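Local coordinates for hemolysin-related protein (Vibrio cholerae serotype O1, PDB 6MLT) that is a secreted, metal-binding protein of the biofilm matrix that probably helps the bacterium adhere, in part through a carbohydrate-binding lectin domain, at residues D106-G109 with L110-V114; K417-K421 with H422-V426; P242-L245 with S246-E249; N191-G194 with Q195-F199. All blocks are in the same frame, centred on the assembly; numbering follows the deposited sequence.

Contact 1. Residues D106-G109 with L110-V114. With NA (sodium ion), chain D.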
ATOM      1  N   ASP A 106     -11.463 -14.267 -15.279  1.00 25.19           N
ATOM      2  CA  ASP A 106     -12.764 -14.904 -15.434  1.00 26.55           C
ATOM      3  C   ASP A 106     -13.061 -15.935 -14.358  1.00 27.45           C
ATOM      4  O   ASP A 106     -14.126 -16.555 -14.395  1.00 32.01           O
ATOM      5  CB  ASP A 106     -12.880 -15.553 -16.822  1.00 28.63           C
ATOM      6  CG  ASP A 106     -11.855 -16.652 -17.059  1.00 29.91           C
ATOM      7  OD1 ASP A 106     -10.978 -16.880 -16.199  1.00 29.77           O
ATOM      8  OD2 ASP A 106     -11.933 -17.292 -18.128  1.00 29.89           O
ATOM      9  N   GLY A 107     -12.156 -16.133 -13.404  1.00 27.36           N
ATOM     10  CA  GLY A 107     -12.428 -17.011 -12.280  1.00 28.54           C
ATOM     11  C   GLY A 107     -12.383 -18.491 -12.591  1.00 33.99           C
ATOM     12  O   GLY A 107     -13.026 -19.278 -11.892  1.00 33.80           O
ATOM     13  N   ASP A 108     -11.633 -18.901 -13.615  1.00 33.10           N
ATOM     14  CA  ASP A 108     -11.511 -20.313 -13.951  1.00 30.43           C
ATOM     15  C   ASP A 108     -10.296 -20.966 -13.300  1.00 30.09           C
ATOM     16  O   ASP A 108     -10.012 -22.134 -13.579  1.00 33.04           O
ATOM     17  CB  ASP A 108     -11.470 -20.502 -15.478  1.00 28.61           C
ATOM     18  CG  ASP A 108     -10.179 -20.006 -16.113  1.00 30.99           C
ATOM     19  OD1 ASP A 108      -9.326 -19.428 -15.407  1.00 30.45           O
ATOM     20  OD2 ASP A 108     -10.023 -20.205 -17.340  1.00 32.34           O
ATOM     21  N   GLY A 109      -9.591 -20.249 -12.426  1.00 28.61           N
ATOM     22  CA  GLY A 109      -8.425 -20.778 -11.750  1.00 33.20           C
ATOM     23  C   GLY A 109      -7.120 -20.631 -12.504  1.00 37.39           C
ATOM     24  O   GLY A 109      -6.089 -21.121 -12.023  1.00 44.01           O
ATOM     25  N   LEU A 110      -7.125 -19.974 -13.659  1.00 30.03           N
ATOM     26  CA  LEU A 110      -5.946 -19.831 -14.498  1.00 25.42           C
ATOM     27  C   LEU A 110      -5.687 -18.354 -14.762  1.00 23.18           C
ATOM     28  O   LEU A 110      -6.622 -17.560 -14.904  1.00 24.81           O
ATOM     29  CB  LEU A 110      -6.122 -20.571 -15.825  1.00 28.36           C
ATOM     30  CG  LEU A 110      -6.419 -22.068 -15.695  1.00 32.35           C
ATOM     31  CD1 LEU A 110      -6.818 -22.647 -17.038  1.00 33.34           C
ATOM     32  CD2 LEU A 110      -5.214 -22.795 -15.126  1.00 34.55           C
ATOM     33  N   ILE A 111      -4.408 -18.004 -14.857  1.00 22.16           N
ATOM     34  CA  ILE A 111      -3.981 -16.620 -15.032  1.00 22.42           C
ATOM     35  C   ILE A 111      -4.172 -16.199 -16.481  1.00 21.77           C
ATOM     36  O   ILE A 111      -3.806 -16.934 -17.406  1.00 24.59           O
ATOM     37  CB  ILE A 111      -2.507 -16.465 -14.613  1.00 27.21           C
ATOM     38  CG1 ILE A 111      -2.339 -16.667 -13.102  1.00 27.23           C
ATOM     39  CG2 ILE A 111      -1.944 -15.102 -15.061  1.00 29.00           C
ATOM     40  CD1 ILE A 111      -2.927 -15.567 -12.263  1.00 28.03           C
ATOM     41  N   GLU A 112      -4.712 -14.994 -16.678  1.00 20.35           N
ATOM     42  CA  GLU A 112      -4.718 -14.305 -17.964  1.00 19.50           C
ATOM     43  C   GLU A 112      -3.697 -13.171 -17.947  1.00 19.99           C
ATOM     44  O   GLU A 112      -3.419 -12.584 -16.900  1.00 20.76           O
ATOM     45  CB  GLU A 112      -6.101 -13.725 -18.288  1.00 22.92           C
ATOM     46  CG  GLU A 112      -7.113 -14.740 -18.811  1.00 26.45           C
ATOM     47  CD  GLU A 112      -7.792 -15.529 -17.709  1.00 30.84           C
ATOM     48  OE1 GLU A 112      -8.127 -14.929 -16.664  1.00 28.84           O
ATOM     49  OE2 GLU A 112      -7.993 -16.754 -17.887  1.00 33.88           O
ATOM     50  N   ILE A 113      -3.162 -12.844 -19.122  1.00 18.41           N
ATOM     51  CA  ILE A 113      -2.092 -11.859 -19.264  1.00 20.52           C
ATOM     52  C   ILE A 113      -2.573 -10.763 -20.204  1.00 19.55           C
ATOM     53  O   ILE A 113      -2.883 -11.038 -21.367  1.00 19.31           O
ATOM     54  CB  ILE A 113      -0.804 -12.505 -19.795  1.00 21.08           C
ATOM     55  CG1 ILE A 113      -0.374 -13.637 -18.861  1.00 25.11           C
ATOM     56  CG2 ILE A 113       0.299 -11.463 -19.945  1.00 20.41           C
ATOM     57  CD1 ILE A 113       0.672 -14.542 -19.453  1.00 28.39           C
ATOM     58  N   VAL A 114      -2.606  -9.522 -19.714  1.00 17.48           N
ATOM     59  CA  VAL A 114      -3.175  -8.392 -20.443  1.00 15.71           C
ATOM     60  C   VAL A 114      -2.041  -7.513 -20.950  1.00 16.35           C
ATOM     61  O   VAL A 114      -1.140  -7.144 -20.186  1.00 17.95           O
ATOM     62  CB  VAL A 114      -4.133  -7.571 -19.559  1.00 17.93           C
ATOM     63  CG1 VAL A 114      -4.893  -6.550 -20.401  1.00 18.99           C
ATOM     64  CG2 VAL A 114      -5.094  -8.476 -18.818  1.00 18.99           C
TER
HETATM   65 NA    NA D1003      -8.720 -17.184 -15.738  1.00 21.13          NA

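Contact 2. Residues K417-K421 with H422-V426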
ATOM      1  N   LYS A 417     -23.637  -8.667  41.530  1.00 36.55           N
ATOM      2  CA  LYS A 417     -24.292  -9.511  42.522  1.00 36.87           C
ATOM      3  C   LYS A 417     -25.509  -8.819  43.130  1.00 36.52           C
ATOM      4  O   LYS A 417     -25.419  -7.689  43.617  1.00 35.62           O
ATOM      5  CB  LYS A 417     -23.295  -9.887  43.623  1.00 35.45           C
ATOM      6  N   HIS A 418     -26.652  -9.509  43.098  1.00 40.75           N
ATOM      7  CA  HIS A 418     -27.868  -9.071  43.790  1.00 51.30           C
ATOM      8  C   HIS A 418     -28.423  -7.763  43.228  1.00 42.56           C
ATOM      9  O   HIS A 418     -29.091  -7.008  43.937  1.00 41.75           O
ATOM     10  CB  HIS A 418     -27.625  -8.932  45.295  1.00 73.71           C
ATOM     11  CG  HIS A 418     -27.269 -10.220  45.971  1.00 98.89           C
ATOM     12  ND1 HIS A 418     -27.400 -11.444  45.352  1.00107.10           N
ATOM     13  CD2 HIS A 418     -26.788 -10.474  47.210  1.00106.48           C
ATOM     14  CE1 HIS A 418     -27.014 -12.398  46.182  1.00110.77           C
ATOM     15  NE2 HIS A 418     -26.638 -11.836  47.316  1.00108.75           N
ATOM     16  N   LEU A 419     -28.173  -7.487  41.951  1.00 35.63           N
ATOM     17  CA  LEU A 419     -28.653  -6.270  41.308  1.00 30.66           C
ATOM     18  C   LEU A 419     -29.353  -6.641  40.012  1.00 29.86           C
ATOM     19  O   LEU A 419     -28.841  -7.462  39.246  1.00 26.00           O
ATOM     20  CB  LEU A 419     -27.504  -5.302  41.015  1.00 28.87           C
ATOM     21  CG  LEU A 419     -26.753  -4.741  42.222  1.00 35.24           C
ATOM     22  CD1 LEU A 419     -25.465  -4.075  41.776  1.00 36.27           C
ATOM     23  CD2 LEU A 419     -27.633  -3.754  42.973  1.00 37.75           C
ATOM     24  N   PHE A 420     -30.522  -6.052  39.774  1.00 33.02           N
ATOM     25  CA  PHE A 420     -31.137  -6.158  38.461  1.00 33.95           C
ATOM     26  C   PHE A 420     -30.225  -5.521  37.419  1.00 27.20           C
ATOM     27  O   PHE A 420     -29.549  -4.522  37.683  1.00 23.26           O
ATOM     28  CB  PHE A 420     -32.500  -5.466  38.433  1.00 37.63           C
ATOM     29  CG  PHE A 420     -33.511  -6.061  39.369  1.00 42.90           C
ATOM     30  CD1 PHE A 420     -33.888  -7.385  39.255  1.00 46.02           C
ATOM     31  CD2 PHE A 420     -34.104  -5.282  40.353  1.00 45.23           C
ATOM     32  CE1 PHE A 420     -34.823  -7.929  40.113  1.00 49.00           C
ATOM     33  CE2 PHE A 420     -35.044  -5.821  41.214  1.00 47.60           C
ATOM     34  CZ  PHE A 420     -35.402  -7.144  41.093  1.00 48.74           C
ATOM     35  N   LYS A 421     -30.228  -6.097  36.217  1.00 24.48           N
ATOM     36  CA  LYS A 421     -29.351  -5.596  35.163  1.00 26.13           C
ATOM     37  C   LYS A 421     -29.619  -4.124  34.868  1.00 25.09           C
ATOM     38  O   LYS A 421     -28.685  -3.359  34.592  1.00 24.29           O
ATOM     39  CB  LYS A 421     -29.519  -6.439  33.900  1.00 31.72           C
ATOM     40  CG  LYS A 421     -28.538  -6.106  32.787  1.00 39.76           C
ATOM     41  CD  LYS A 421     -27.097  -6.444  33.167  1.00 47.60           C
ATOM     42  CE  LYS A 421     -26.124  -6.084  32.052  1.00 51.49           C
ATOM     43  NZ  LYS A 421     -24.702  -6.327  32.444  1.00 53.72           N
ATOM     44  N   HIS A 422     -30.882  -3.701  34.929  1.00 23.42           N
ATOM     45  CA  HIS A 422     -31.204  -2.315  34.618  1.00 25.23           C
ATOM     46  C   HIS A 422     -30.840  -1.355  35.741  1.00 24.37           C
ATOM     47  O   HIS A 422     -30.898  -0.138  35.532  1.00 23.46           O
ATOM     48  CB  HIS A 422     -32.691  -2.179  34.267  1.00 24.89           C
ATOM     49  CG  HIS A 422     -33.619  -2.334  35.434  1.00 25.91           C
ATOM     50  ND1 HIS A 422     -34.100  -3.558  35.848  1.00 28.79           N
ATOM     51  CD2 HIS A 422     -34.177  -1.414  36.257  1.00 27.38           C
ATOM     52  CE1 HIS A 422     -34.902  -3.386  36.884  1.00 30.24           C
ATOM     53  NE2 HIS A 422     -34.970  -2.094  37.150  1.00 27.93           N
ATOM     54  N   LYS A 423     -30.440  -1.862  36.908  1.00 24.07           N
ATOM     55  CA  LYS A 423     -29.945  -1.021  37.987  1.00 24.52           C
ATOM     56  C   LYS A 423     -28.446  -1.159  38.207  1.00 24.81           C
ATOM     57  O   LYS A 423     -27.884  -0.427  39.030  1.00 25.91           O
ATOM     58  CB  LYS A 423     -30.693  -1.329  39.293  1.00 25.69           C
ATOM     59  CG  LYS A 423     -32.144  -0.835  39.314  1.00 33.88           C
ATOM     60  CD  LYS A 423     -32.237   0.679  39.124  1.00 42.58           C
ATOM     61  CE  LYS A 423     -33.669   1.185  39.238  1.00 49.97           C
ATOM     62  NZ  LYS A 423     -33.768   2.650  38.951  1.00 48.73           N
ATOM     63  N   GLN A 424     -27.773  -2.058  37.493  1.00 22.77           N
ATOM     64  CA  GLN A 424     -26.320  -2.100  37.569  1.00 22.54           C
ATOM     65  C   GLN A 424     -25.743  -0.827  36.957  1.00 23.22           C
ATOM     66  O   GLN A 424     -26.352  -0.203  36.085  1.00 23.42           O
ATOM     67  CB  GLN A 424     -25.789  -3.349  36.858  1.00 23.42           C
ATOM     68  CG  GLN A 424     -26.153  -4.646  37.570  1.00 24.16           C
ATOM     69  CD  GLN A 424     -25.834  -5.891  36.763  1.00 26.50           C
ATOM     70  OE1 GLN A 424     -25.040  -5.851  35.822  1.00 25.96           O
ATOM     71  NE2 GLN A 424     -26.458  -7.007  37.129  1.00 27.56           N
ATOM     72  N   GLN A 425     -24.574  -0.414  37.445  1.00 20.88           N
ATOM     73  CA  GLN A 425     -23.952   0.809  36.952  1.00 19.28           C
ATOM     74  C   GLN A 425     -22.440   0.674  37.042  1.00 20.63           C
ATOM     75  O   GLN A 425     -21.914  -0.353  37.482  1.00 20.76           O
ATOM     76  CB  GLN A 425     -24.438   2.039  37.733  1.00 19.44           C
ATOM     77  CG  GLN A 425     -23.987   2.083  39.191  1.00 20.17           C
ATOM     78  CD  GLN A 425     -24.063   3.486  39.769  1.00 23.07           C
ATOM     79  OE1 GLN A 425     -23.214   4.335  39.483  1.00 26.50           O
ATOM     80  NE2 GLN A 425     -25.094   3.747  40.556  1.00 22.01           N
ATOM     81  N   VAL A 426     -21.739   1.721  36.612  1.00 19.28           N
ATOM     82  CA  VAL A 426     -20.294   1.791  36.784  1.00 18.93           C
ATOM     83  C   VAL A 426     -19.998   2.187  38.225  1.00 19.46           C
ATOM     84  O   VAL A 426     -20.395   3.267  38.679  1.00 20.93           O
ATOM     85  CB  VAL A 426     -19.667   2.781  35.795  1.00 19.31           C
ATOM     86  CG1 VAL A 426     -18.194   2.970  36.088  1.00 21.43           C
ATOM     87  CG2 VAL A 426     -19.866   2.285  34.369  1.00 21.62           C
TER

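Contact 3. Residues P242-L245 with S246-E249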
ATOM      1  N   PRO A 242       8.128  13.686 -14.482  1.00 16.04           N
ATOM      2  CA  PRO A 242       9.560  13.597 -14.805  1.00 16.47           C
ATOM      3  C   PRO A 242      10.058  14.703 -15.718  1.00 16.42           C
ATOM      4  O   PRO A 242      11.222  15.106 -15.635  1.00 18.37           O
ATOM      5  CB  PRO A 242       9.681  12.225 -15.484  1.00 18.52           C
ATOM      6  CG  PRO A 242       8.318  11.941 -16.030  1.00 21.09           C
ATOM      7  CD  PRO A 242       7.349  12.588 -15.082  1.00 18.93           C
ATOM      8  N   ALA A 243       9.186  15.208 -16.584  1.00 18.78           N
ATOM      9  CA  ALA A 243       9.586  16.206 -17.567  1.00 21.29           C
ATOM     10  C   ALA A 243      10.809  15.710 -18.338  1.00 21.22           C
ATOM     11  O   ALA A 243      10.896  14.522 -18.662  1.00 18.67           O
ATOM     12  CB  ALA A 243       9.857  17.546 -16.880  1.00 22.65           C
ATOM     13  N   SER A 244      11.760  16.591 -18.639  1.00 22.29           N
ATOM     14  CA  SER A 244      12.950  16.191 -19.375  1.00 23.20           C
ATOM     15  C   SER A 244      14.159  16.914 -18.805  1.00 24.36           C
ATOM     16  O   SER A 244      14.036  17.896 -18.074  1.00 21.89           O
ATOM     17  CB  SER A 244      12.816  16.500 -20.869  1.00 23.39           C
ATOM     18  OG  SER A 244      12.964  17.893 -21.083  1.00 26.03           O
ATOM     19  N   LEU A 245      15.343  16.421 -19.164  1.00 24.21           N
ATOM     20  CA  LEU A 245      16.559  17.001 -18.622  1.00 24.90           C
ATOM     21  C   LEU A 245      16.754  18.441 -19.077  1.00 24.10           C
ATOM     22  O   LEU A 245      17.432  19.207 -18.389  1.00 26.93           O
ATOM     23  CB  LEU A 245      17.762  16.151 -19.022  1.00 26.53           C
ATOM     24  CG  LEU A 245      19.093  16.467 -18.333  1.00 30.32           C
ATOM     25  CD1 LEU A 245      18.973  16.384 -16.817  1.00 31.55           C
ATOM     26  CD2 LEU A 245      20.163  15.506 -18.838  1.00 31.49           C
ATOM     27  N   SER A 246      16.167  18.832 -20.209  1.00 24.83           N
ATOM     28  CA  SER A 246      16.258  20.213 -20.664  1.00 27.95           C
ATOM     29  C   SER A 246      15.139  21.090 -20.118  1.00 30.10           C
ATOM     30  O   SER A 246      15.177  22.309 -20.321  1.00 29.14           O
ATOM     31  CB  SER A 246      16.247  20.267 -22.193  1.00 28.13           C
ATOM     32  OG  SER A 246      15.026  19.781 -22.704  1.00 31.44           O
ATOM     33  N   THR A 247      14.143  20.510 -19.434  1.00 25.28           N
ATOM     34  CA  THR A 247      13.082  21.295 -18.796  1.00 23.65           C
ATOM     35  C   THR A 247      12.930  20.882 -17.335  1.00 21.60           C
ATOM     36  O   THR A 247      11.837  20.543 -16.881  1.00 22.10           O
ATOM     37  CB  THR A 247      11.759  21.136 -19.541  1.00 24.43           C
ATOM     38  OG1 THR A 247      11.376  19.753 -19.564  1.00 23.57           O
ATOM     39  CG2 THR A 247      11.868  21.668 -20.970  1.00 26.30           C
ATOM     40  N   PRO A 248      14.019  20.904 -16.564  1.00 18.98           N
ATOM     41  CA  PRO A 248      13.945  20.417 -15.178  1.00 21.52           C
ATOM     42  C   PRO A 248      13.009  21.228 -14.308  1.00 21.12           C
ATOM     43  O   PRO A 248      12.498  20.702 -13.310  1.00 19.35           O
ATOM     44  CB  PRO A 248      15.396  20.523 -14.692  1.00 19.86           C
ATOM     45  CG  PRO A 248      15.993  21.599 -15.532  1.00 23.56           C
ATOM     46  CD  PRO A 248      15.339  21.473 -16.886  1.00 22.70           C
ATOM     47  N   GLU A 249      12.765  22.489 -14.660  1.00 21.51           N
ATOM     48  CA  GLU A 249      11.851  23.332 -13.899  1.00 25.19           C
ATOM     49  C   GLU A 249      10.421  22.812 -13.937  1.00 22.88           C
ATOM     50  O   GLU A 249       9.593  23.247 -13.130  1.00 22.19           O
ATOM     51  CB  GLU A 249      11.895  24.770 -14.433  1.00 29.52           C
ATOM     52  CG  GLU A 249      11.328  24.963 -15.844  1.00 36.50           C
ATOM     53  CD  GLU A 249      12.317  24.621 -16.963  1.00 37.40           C
ATOM     54  OE1 GLU A 249      13.388  24.037 -16.679  1.00 32.17           O
ATOM     55  OE2 GLU A 249      12.019  24.944 -18.137  1.00 35.90           O
TER

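Contact 4. Residues N191-G194 with Q195-F199. With NA (sodium ion), chain F.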
ATOM      1  N   ASN A 191     -13.180   9.051  -1.940  1.00 25.49           N
ATOM      2  CA  ASN A 191     -14.150   9.796  -1.146  1.00 25.80           C
ATOM      3  C   ASN A 191     -14.982   8.913  -0.223  1.00 29.74           C
ATOM      4  O   ASN A 191     -15.973   9.392   0.338  1.00 33.80           O
ATOM      5  CB  ASN A 191     -15.079  10.586  -2.066  1.00 27.61           C
ATOM      6  CG  ASN A 191     -15.733   9.716  -3.117  1.00 32.23           C
ATOM      7  OD1 ASN A 191     -15.809   8.496  -2.969  1.00 31.90           O
ATOM      8  ND2 ASN A 191     -16.210  10.339  -4.187  1.00 35.34           N
ATOM      9  N   GLY A 192     -14.622   7.642  -0.066  1.00 31.03           N
ATOM     10  CA  GLY A 192     -15.291   6.771   0.884  1.00 30.06           C
ATOM     11  C   GLY A 192     -16.723   6.402   0.558  1.00 30.42           C
ATOM     12  O   GLY A 192     -17.488   6.087   1.472  1.00 31.98           O
ATOM     13  N   ASP A 193     -17.116   6.413  -0.717  1.00 29.96           N
ATOM     14  CA  ASP A 193     -18.468   6.011  -1.090  1.00 30.87           C
ATOM     15  C   ASP A 193     -18.533   4.577  -1.605  1.00 29.81           C
ATOM     16  O   ASP A 193     -19.582   4.154  -2.100  1.00 30.86           O
ATOM     17  CB  ASP A 193     -19.048   6.975  -2.131  1.00 32.59           C
ATOM     18  CG  ASP A 193     -18.393   6.848  -3.502  1.00 33.14           C
ATOM     19  OD1 ASP A 193     -17.494   6.003  -3.687  1.00 30.53           O
ATOM     20  OD2 ASP A 193     -18.796   7.610  -4.406  1.00 34.06           O
ATOM     21  N   GLY A 194     -17.440   3.820  -1.498  1.00 28.49           N
ATOM     22  CA  GLY A 194     -17.418   2.440  -1.924  1.00 30.61           C
ATOM     23  C   GLY A 194     -17.043   2.226  -3.373  1.00 30.40           C
ATOM     24  O   GLY A 194     -16.660   1.111  -3.743  1.00 31.67           O
ATOM     25  N   GLN A 195     -17.157   3.251  -4.208  1.00 26.76           N
ATOM     26  CA  GLN A 195     -16.719   3.179  -5.591  1.00 22.74           C
ATOM     27  C   GLN A 195     -15.276   3.640  -5.698  1.00 23.95           C
ATOM     28  O   GLN A 195     -14.832   4.519  -4.958  1.00 23.61           O
ATOM     29  CB  GLN A 195     -17.613   4.047  -6.478  1.00 23.13           C
ATOM     30  CG  GLN A 195     -19.061   3.596  -6.518  1.00 25.14           C
ATOM     31  CD  GLN A 195     -19.214   2.249  -7.176  1.00 27.44           C
ATOM     32  OE1 GLN A 195     -18.929   2.093  -8.360  1.00 26.81           O
ATOM     33  NE2 GLN A 195     -19.643   1.260  -6.407  1.00 29.91           N
ATOM     34  N   ARG A 196     -14.535   3.041  -6.623  1.00 24.40           N
ATOM     35  CA  ARG A 196     -13.156   3.439  -6.844  1.00 22.08           C
ATOM     36  C   ARG A 196     -13.091   4.397  -8.025  1.00 23.15           C
ATOM     37  O   ARG A 196     -13.639   4.118  -9.098  1.00 25.75           O
ATOM     38  CB  ARG A 196     -12.267   2.214  -7.051  1.00 21.48           C
ATOM     39  CG  ARG A 196     -12.177   1.391  -5.759  1.00 25.04           C
ATOM     40  CD  ARG A 196     -11.505   0.087  -5.959  1.00 32.61           C
ATOM     41  NE  ARG A 196     -10.095   0.260  -6.260  1.00 38.96           N
ATOM     42  CZ  ARG A 196      -9.218  -0.734  -6.283  1.00 38.61           C
ATOM     43  NH1 ARG A 196      -9.612  -1.973  -6.022  1.00 35.59           N
ATOM     44  NH2 ARG A 196      -7.946  -0.486  -6.568  1.00 35.40           N
ATOM     45  N   GLU A 197     -12.470   5.549  -7.797  1.00 20.85           N
ATOM     46  CA  GLU A 197     -12.196   6.503  -8.854  1.00 21.24           C
ATOM     47  C   GLU A 197     -10.918   6.107  -9.588  1.00 19.51           C
ATOM     48  O   GLU A 197     -10.132   5.281  -9.116  1.00 19.33           O
ATOM     49  CB  GLU A 197     -12.075   7.913  -8.275  1.00 21.80           C
ATOM     50  CG  GLU A 197     -13.393   8.527  -7.776  1.00 25.86           C
ATOM     51  CD  GLU A 197     -14.005   7.798  -6.582  1.00 31.67           C
ATOM     52  OE1 GLU A 197     -13.374   7.767  -5.500  1.00 30.67           O
ATOM     53  OE2 GLU A 197     -15.125   7.255  -6.730  1.00 31.67           O
ATOM     54  N   VAL A 198     -10.720   6.703 -10.762  1.00 19.31           N
ATOM     55  CA  VAL A 198      -9.577   6.411 -11.621  1.00 17.25           C
ATOM     56  C   VAL A 198      -8.717   7.664 -11.705  1.00 17.05           C
ATOM     57  O   VAL A 198      -9.203   8.738 -12.081  1.00 19.49           O
ATOM     58  CB  VAL A 198     -10.020   5.956 -13.023  1.00 18.62           C
ATOM     59  CG1 VAL A 198      -8.817   5.712 -13.914  1.00 18.29           C
ATOM     60  CG2 VAL A 198     -10.858   4.694 -12.937  1.00 19.79           C
ATOM     61  N   PHE A 199      -7.440   7.531 -11.367  1.00 16.71           N
ATOM     62  CA  PHE A 199      -6.491   8.635 -11.446  1.00 17.07           C
ATOM     63  C   PHE A 199      -5.512   8.359 -12.576  1.00 18.79           C
ATOM     64  O   PHE A 199      -4.804   7.346 -12.555  1.00 18.33           O
ATOM     65  CB  PHE A 199      -5.735   8.827 -10.134  1.00 18.62           C
ATOM     66  CG  PHE A 199      -4.790   9.984 -10.164  1.00 19.13           C
ATOM     67  CD1 PHE A 199      -5.262  11.276 -10.036  1.00 22.52           C
ATOM     68  CD2 PHE A 199      -3.434   9.786 -10.365  1.00 21.60           C
ATOM     69  CE1 PHE A 199      -4.396  12.350 -10.075  1.00 23.38           C
ATOM     70  CE2 PHE A 199      -2.563  10.855 -10.407  1.00 24.20           C
ATOM     71  CZ  PHE A 199      -3.045  12.139 -10.265  1.00 24.92           C
TER
HETATM   72 NA    NA F1005     -15.297   6.584  -4.282  1.00 23.94          NA
HETATM   73  O   HOH W   1     -17.459   8.628  -6.467  1.00 32.23           O
HETATM   74  O   HOH W   2     -20.570   1.963  -3.614  1.00 43.85           O

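Contact 1. Residues D106-G109 with L110-V114
Asp-106 and Glu-112 meet around a sodium ion with their side chains crossing at nearly a right angle and their carboxylate planes turned 77° apart. Asp-106 offers one oxygen, OD1, at 2.3 Å from the sodium, whereas Glu-112 grips the ion with both, OE1 at 2.5 Å and OE2 at 2.3 Å. The reach of Glu-112 comes from a bend at chi2 (82°), which folds the carboxylate back from the start of strand 112-115 into the loop. Asp-108 adds OD1, Leu-110 its carbonyl O, and Asp-104 completes the shell. This spacing of acidic residues, a backbone oxygen and a bidentate glutamate is that of the DxDxDG calcium-binding loops of FG-GAP repeats in beta-propellers, here holding sodium. Asp-108 OD1 also accepts a hydrogen bond from Leu-110 N (2.9 Å), which arrives 38° above the carboxylate plane, so one oxygen serves both metal and backbone. Lys-133 bonds to Asp-106 OD2 and Glu-112 OE2, probably offsetting part of the gathered negative charge, while the N-H of Leu-105 holds Glu-112 OE1. Gly-107 and Gly-109 suit the positive phi angles that curl the loop around the ion. Leu-110 needs only its carbonyl for the metal, and its side chain packs on Ile-49 and His-128.

Contact 2. Residues K417-K421 with H422-V426
The side-chain amide of Gln-424 reaches back across the turn to the backbone of Leu-419, its NE2 giving a hydrogen bond to the carbonyl O at 3.2 Å. The hydrogen bond is nearly straight (162°) and the acceptor lies close to the amide plane, but the donor stands 50° above the plane of the Leu-419 carbonyl. Gln-424 gets there as a chain extended beyond CG, which runs past Phe-420 O and sets its CG on CB of Leu-419. A glutamine suits this buried place because its amide can donate at one end and accept at the other: OE1 takes a weak bond from Lys-421 NZ, at 3.4 Å. That ammonium has a stronger partner in the carbonyl O of Gly-338, and a bend at chi2 carries the lysine chain over the amide, CD lying near OE1.

The carbonyl of Phe-420 is shared. Lys-423 N donates to its O at 2.9 Å, and Gln-424 N adds a weak bond; the same N-H makes another weak bond to Lys-421 O. On the exposed surface, the rings of Phe-420 and His-422 lie side by side with planes 10° apart, yet they are slid so far that they barely overlap, and the chief touch is His-422 CE1 on Phe-420 CB (3.5 Å). Lys-423 NZ is bonded to a citrate, probably from the crystallisation liquor. The bonds on Phe-420 O tighten the bend of the loop joining antiparallel strands 405-413 and 428-435 of the beta-prism lectin domain.

Contact 3. Residues P242-L245 with S246-E249
Ser-244 and Thr-247 close a type I beta turn, with Leu-245 and Ser-246 at its two corners, in the surface loop between the antiparallel strands 236-241 and 252-256. The turn's characteristic bond runs from Thr-247 N to Ser-244 O at 2.9 Å, and the CA atoms of these two end residues are 5.1 Å apart. Leu-245 and Ser-246 both have the right-handed helical backbone angles that such a turn requires. Pro-248 follows at once: as an imino acid it cannot donate to Ser-244 O, and its ring carbon CD instead rests 3.4 Å from Leu-245 O as the chain enters a short 3-10 segment.

The same two residues that close the backbone are joined a second time through their hydroxyls. Each hydroxyl is tucked back against its own main chain, with chi1 75° in Ser-244 and 59° in Thr-247, a setting that brings the two hydroxyls within bonding distance of each other. Short hydroxyl side chains suit these ends, for each can donate or accept close to the backbone. Leu-245, at its corner, directs its side chain away from the turn and onto Tyr-450 and Tyr-451, where a branched apolar group can pack. The methyl of Ala-243 lies against Thr-247, CB near its carbonyl O and OG1. Ser-244 OG and Thr-247 OG1 stand 2.9 Å apart in a hydrogen bond that either could donate.

Contact 4. Residues N191-G194 with Q195-F199
A bridging water sets this sodium loop apart: one water accepts from Asn-191 ND2 and donates to both Asp-193 OD2, at 2.7 Å, and Glu-197 OE2, also at 2.7 Å. It ties together three side chains that already share the ion, and it probably eases the closeness of two like-charged carboxylates. Asn-191 suits its place by being two-sided, its OD1 facing the sodium at 2.4 Å while its NH2 group serves the water. Its amide and the carboxylate of Glu-197 are turned 52° apart, and the two side chains cross at about a right angle. Glu-197 binds the sodium through both oxygens, OE1 at 2.6 Å and OE2 at 2.5 Å, its chain bent at chi2 (65°); Ser-190 OG holds OE1 as well. With Asp-193 OD1, the Gln-195 carbonyl O and Asp-189, these make the shell of a DxDxDG-like metal loop, as in calcium-binding propeller repeats, leading into strand 197-200. Asp-193 OD1 doubles as acceptor for Gln-195 N at 2.8 Å, met from above the carboxylate plane. Gly-192 and Gly-194 accommodate the positive phi of the curl. A second water links Asp-193 O to Gln-195 NE2, 3.0 Å from that nitrogen; the amide also bonds to Asn-207 and Asn-155. Arg-196, whose CB is directed away from the loop, forms a salt bridge with Asp-582.

How the contacts relate
From the N terminus, contact 1 curls the loop between strands 101-103 and 112-115 around its sodium, and contact 4 does the same between strands 185-188 and 197-200; their centres lie about 25 Å apart. Contact 3 follows, tightening the loop between strands 236-241 and 252-256, its nearest atoms about 11 Å from contact 4. Contact 2 comes last, turning the chain between strands 405-413 and 428-435 in the lectin domain, on the opposite side of the chain's centre from contact 3 and about 72 Å from it between centres. All four run in series, none nesting or crossing, and each lies in a loop joining neighbouring strands of its own antiparallel sheet.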